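PDB 5GVJ: enoyl-[acyl-carrier-protein] reductase [FMN] from Thermotoga maritima, which probably reduces enoyl groups carried on acyl-carrier protein with NADH, as an FMN-dependent enoyl reductase of the nitronate monooxygenase family. Local coordinates for residues A[51-54]-A[55-59]; A[153-156]-A[157-161]. The protein carries 1 engineered substitution. All coordinates share one frame; numbering follows the deposited sequence.

Contact 1: A[51-54]-A[55-59]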
loop_
_atom_site.group_PDB
_atom_site.type_symbol
_atom_site.label_atom_id
_atom_site.label_comp_id
_atom_site.label_asym_id
_atom_site.label_seq_id
_atom_site.Cartn_x
_atom_site.Cartn_y
_atom_site.Cartn_z
ATOM N N ASP A 51 16.596 26.702 20.551
ATOM C CA ASP A 51 17.561 26.274 21.559
ATOM C C ASP A 51 17.522 24.766 21.755
ATOM O O ASP A 51 18.570 24.122 21.853
ATOM C CB ASP A 51 17.296 26.984 22.887
ATOM C CG ASP A 51 18.021 28.310 22.993
ATOM O OD1 ASP A 51 19.220 28.354 22.638
ATOM O OD2 ASP A 51 17.396 29.302 23.432
ATOM N N ASP A 52 16.318 24.192 21.824
ATOM C CA ASP A 52 16.167 22.747 21.966
ATOM C C ASP A 52 16.853 22.002 20.826
ATOM O O ASP A 52 17.561 21.011 21.053
ATOM C CB ASP A 52 14.683 22.386 22.009
ATOM C CG ASP A 52 13.941 23.100 23.115
ATOM O OD1 ASP A 52 14.513 23.228 24.218
ATOM O OD2 ASP A 52 12.785 23.524 22.885
ATOM N N LEU A 53 16.641 22.459 19.583
ATOM C CA LEU A 53 17.265 21.797 18.443
ATOM C C LEU A 53 18.783 21.899 18.498
ATOM O O LEU A 53 19.477 20.922 18.202
ATOM C CB LEU A 53 16.747 22.381 17.127
ATOM C CG LEU A 53 17.384 21.762 15.877
ATOM C CD1 LEU A 53 17.240 20.242 15.882
ATOM C CD2 LEU A 53 16.758 22.336 14.621
ATOM N N ARG A 54 19.319 23.074 18.858
ATOM C CA ARG A 54 20.767 23.216 18.985
ATOM C C ARG A 54 21.338 22.180 19.943
ATOM O O ARG A 54 22.317 21.493 19.624
ATOM C CB ARG A 54 21.137 24.621 19.464
ATOM C CG ARG A 54 21.107 25.684 18.402
ATOM C CD ARG A 54 21.710 27.005 18.898
ATOM N NE ARG A 54 21.259 28.091 18.037
ATOM C CZ ARG A 54 20.197 28.849 18.286
ATOM N NH1 ARG A 54 19.490 28.658 19.390
ATOM N NH2 ARG A 54 19.844 29.803 17.429
ATOM N N LYS A 55 20.748 22.075 21.142
ATOM C CA LYS A 55 21.211 21.084 22.115
ATOM C C LYS A 55 21.088 19.679 21.556
ATOM O O LYS A 55 22.016 18.866 21.678
ATOM C CB LYS A 55 20.414 21.175 23.421
ATOM C CG LYS A 55 20.034 22.567 23.879
ATOM C CD LYS A 55 21.044 23.209 24.789
ATOM C CE LYS A 55 20.325 24.038 25.847
ATOM N NZ LYS A 55 20.281 25.485 25.472
ATOM N N ALA A 56 19.939 19.379 20.931
ATOM C CA ALA A 56 19.716 18.054 20.378
ATOM C C ALA A 56 20.807 17.695 19.384
ATOM O O ALA A 56 21.361 16.588 19.427
ATOM C CB ALA A 56 18.337 17.995 19.719
ATOM N N ILE A 57 21.156 18.637 18.504
ATOM C CA ILE A 57 22.194 18.366 17.517
ATOM C C ILE A 57 23.519 18.105 18.213
ATOM O O ILE A 57 24.255 17.180 17.854
ATOM C CB ILE A 57 22.298 19.532 16.517
ATOM C CG1 ILE A 57 21.013 19.629 15.684
ATOM C CG2 ILE A 57 23.515 19.342 15.622
ATOM C CD1 ILE A 57 20.924 20.899 14.854
ATOM N N SER A 58 23.827 18.904 19.239
ATOM C CA SER A 58 25.078 18.730 19.969
ATOM C C SER A 58 25.161 17.355 20.619
ATOM O O SER A 58 26.202 16.687 20.544
ATOM C CB SER A 58 25.228 19.825 21.025
ATOM O OG SER A 58 26.494 19.712 21.647
ATOM N N GLU A 59 24.082 16.902 21.250
ATOM C CA GLU A 59 24.199 15.615 21.928
ATOM C C GLU A 59 24.244 14.458 20.946
ATOM O O GLU A 59 24.883 13.443 21.235
ATOM C CB GLU A 59 23.088 15.420 22.955
ATOM C CG GLU A 59 21.694 15.750 22.540
ATOM C CD GLU A 59 20.783 15.860 23.755
ATOM O OE1 GLU A 59 21.022 16.756 24.598
ATOM O OE2 GLU A 59 19.859 15.031 23.887
#
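Leu-53 and Ile-57, one helical turn apart on helix 50-63, cross at a slant on the inward side of the helix. The tip CD1 of Ile-57 reaches CG of Leu-53 at 3.8 Å, while CD1 of Leu-53 lies against CG1 of Ile-57. The torsions of Ile-57 set this up: with CG1 opposite the carbonyl carbon, chi1 of -66° puts CG1 3.2 Å from O of Leu-53, and the extended chi2 sends CD1 on to CG of Leu-53. That same oxygen takes the N-H of Ile-57 at 2.9 Å, nearly in line with the carbonyl bond. Leu-53 also meets Leu-82 and Val-85 of helix 79-88 and Val-70 of strand 68-73, and Ile-57 meets Phe-68 of that strand and Val-91. Replacing Ile-57 by an alanine would remove CG1, CG2 and CD1 and would probably leave Leu-53 without its neighbour and Phe-68 and Val-91 less covered.

On the outer side the chemistry is ionic. Asp-51 and Lys-55 lie side by side and point the same way, but NZ of Lys-55 stays 4.2 Å from OD1 of Asp-51, beyond a salt bridge; the lysine chain is kinked at three successive torsions. OD1 of Asp-51 instead pairs with NH1 of Arg-54 at 3.3 Å, the carboxylate meeting the guanidinium at its edge and in its plane. OD2 of Asp-52 accepts the N-H of Lys-49, the bond a residue three places on makes in a capping box.

The helix belongs to the beta-alpha-beta unit of strands 41-44 and 68-73 in a TIM-barrel-type fold. The arrangement is that of an amphipathic barrel helix: branched aliphatic groups fix its inner face, whereas the charges outside form one salt bridge and a looser attraction.

Contact 2: A[153-156]-A[157-161]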
loop_
_atom_site.group_PDB
_atom_site.type_symbol
_atom_site.label_atom_id
_atom_site.label_comp_id
_atom_site.label_asym_id
_atom_site.label_seq_id
_atom_site.Cartn_x
_atom_site.Cartn_y
_atom_site.Cartn_z
ATOM N N PHE A 153 1.606 1.696 -1.837
ATOM C CA PHE A 153 1.712 0.851 -3.017
ATOM C C PHE A 153 1.514 1.656 -4.284
ATOM O O PHE A 153 2.226 1.459 -5.277
ATOM C CB PHE A 153 0.677 -0.271 -2.941
ATOM C CG PHE A 153 1.082 -1.494 -3.671
ATOM C CD1 PHE A 153 1.797 -2.486 -3.024
ATOM C CD2 PHE A 153 0.784 -1.640 -5.011
ATOM C CE1 PHE A 153 2.199 -3.611 -3.706
ATOM C CE2 PHE A 153 1.172 -2.765 -5.695
ATOM C CZ PHE A 153 1.884 -3.754 -5.037
ATOM N N VAL A 154 0.548 2.570 -4.263
ATOM C CA VAL A 154 0.257 3.409 -5.418
ATOM C C VAL A 154 1.212 4.598 -5.480
ATOM O O VAL A 154 1.756 4.938 -6.541
ATOM C CB VAL A 154 -1.211 3.872 -5.353
ATOM C CG1 VAL A 154 -1.480 4.949 -6.402
ATOM C CG2 VAL A 154 -2.172 2.673 -5.531
ATOM N N LEU A 155 1.412 5.262 -4.345
ATOM C CA LEU A 155 2.114 6.543 -4.338
ATOM C C LEU A 155 3.567 6.399 -4.773
ATOM O O LEU A 155 4.061 7.180 -5.592
ATOM C CB LEU A 155 2.039 7.158 -2.946
ATOM C CG LEU A 155 2.709 8.521 -2.811
ATOM C CD1 LEU A 155 1.897 9.587 -3.536
ATOM C CD2 LEU A 155 2.847 8.845 -1.322
ATOM N N VAL A 156 4.284 5.425 -4.211
ATOM C CA VAL A 156 5.687 5.257 -4.575
ATOM C C VAL A 156 5.827 4.996 -6.069
ATOM O O VAL A 156 6.743 5.511 -6.717
ATOM C CB VAL A 156 6.329 4.130 -3.745
ATOM C CG1 VAL A 156 7.753 3.848 -4.226
ATOM C CG2 VAL A 156 6.327 4.502 -2.277
ATOM N N ASN A 157 4.924 4.187 -6.635
ATOM C CA ASN A 157 4.971 3.880 -8.061
ATOM C C ASN A 157 4.809 5.148 -8.887
ATOM O O ASN A 157 5.627 5.436 -9.766
ATOM C CB ASN A 157 3.877 2.858 -8.387
ATOM C CG ASN A 157 3.933 2.348 -9.827
ATOM O OD1 ASN A 157 4.663 2.876 -10.667
ATOM N ND2 ASN A 157 3.159 1.294 -10.106
ATOM N N LYS A 158 3.765 5.933 -8.604
ATOM C CA LYS A 158 3.498 7.107 -9.434
ATOM C C LYS A 158 4.575 8.166 -9.242
ATOM O O LYS A 158 5.051 8.761 -10.215
ATOM C CB LYS A 158 2.121 7.687 -9.105
ATOM C CG LYS A 158 1.776 8.963 -9.872
ATOM C CD LYS A 158 1.750 8.708 -11.383
ATOM C CE LYS A 158 1.120 9.875 -12.137
ATOM N NZ LYS A 158 1.454 9.846 -13.592
ATOM N N VAL A 159 4.982 8.401 -7.998
ATOM C CA VAL A 159 5.980 9.436 -7.725
ATOM C C VAL A 159 7.302 9.094 -8.400
ATOM O O VAL A 159 7.910 9.938 -9.064
ATOM C CB VAL A 159 6.145 9.637 -6.208
ATOM C CG1 VAL A 159 7.383 10.482 -5.892
ATOM C CG2 VAL A 159 4.908 10.306 -5.631
ATOM N N SER A 160 7.769 7.846 -8.249
ATOM C CA SER A 160 9.052 7.498 -8.853
ATOM C C SER A 160 9.017 7.644 -10.372
ATOM O O SER A 160 10.024 8.011 -10.985
ATOM C CB SER A 160 9.473 6.084 -8.452
ATOM O OG SER A 160 8.521 5.116 -8.852
ATOM N N ARG A 161 7.877 7.371 -10.994
ATOM C CA ARG A 161 7.778 7.570 -12.436
ATOM C C ARG A 161 7.774 9.044 -12.822
ATOM O O ARG A 161 8.129 9.372 -13.962
ATOM C CB ARG A 161 6.522 6.891 -12.970
ATOM C CG ARG A 161 6.583 5.384 -12.880
ATOM C CD ARG A 161 5.361 4.772 -13.524
ATOM N NE ARG A 161 5.276 3.337 -13.270
ATOM C CZ ARG A 161 5.715 2.402 -14.107
ATOM N NH1 ARG A 161 6.280 2.745 -15.259
ATOM N NH2 ARG A 161 5.574 1.123 -13.795
HETATM O O HOH W 1 1.232 0.489 -7.673
#
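Asn-157 and Phe-153, one turn apart on helix 152-162, meet through the backbone and a water. CB of Asn-157 sits 3.8 Å from O of Phe-153 and slightly nearer, at 3.5 Å, to O of Val-154. From there CG swings opposite the backbone N (chi1 -174°), which carries the amide along the side of the helix. Its two ends then part. ND2 donates to a water at 3.2 Å, and that water lies 2.8 Å from O of Phe-153, to which it can donate; ND2 also bonds to Asp-175 of the second subunit. OD1 accepts the NE-H of Arg-161 at 2.7 Å, a bond lying in the carbonyl plane and close to the guanidinium plane. NH2 of the arginine forms salt bridges with Glu-300 and Asp-175 of the second subunit.

Toward the barrel, Leu-155 and Val-159 run side by side, CD1 of the leucine 3.7 Å from CG2 of the valine. Ser-160 folds its hydroxyl back between its own N and carbonyl carbon (chi1 59°); OG lies 2.8 Å from O of Val-156 and is also hydrogen-bonded to O of Leu-185.

One helix thus serves two surfaces. Leu-155, Val-156 and Val-159 rest on strands 136-139 and 167-170, while Val-154 and Leu-155 also meet Ile-217 of the second subunit, beside the polar groups of Asn-157 and Arg-161. Glu-300 and Asp-175 probably offset both the charge of Arg-161 and the nearness of Arg-177, all three of the second subunit.

In the fold
Both contacts are local, between side chains about one turn apart on outer helices of the same barrel, on opposite sides of the chain's centre, with centres 35 Å apart and nearest atoms about 25 Å apart. Neither shares an element with the other: contact 1 belongs to helix 50-63, beside strand 68-73, contact 2 to helix 152-162, which rests on strands 136-139 and 167-170. Each seats aliphatic side chains inward. The outer faces differ: contact 1 is partly buried, touches no other chain of the assembly and keeps its ionic pairing within the helix, whereas contact 2 is buried and turns Asn-157 and Arg-161 to the second subunit, which its apolar groups meet too.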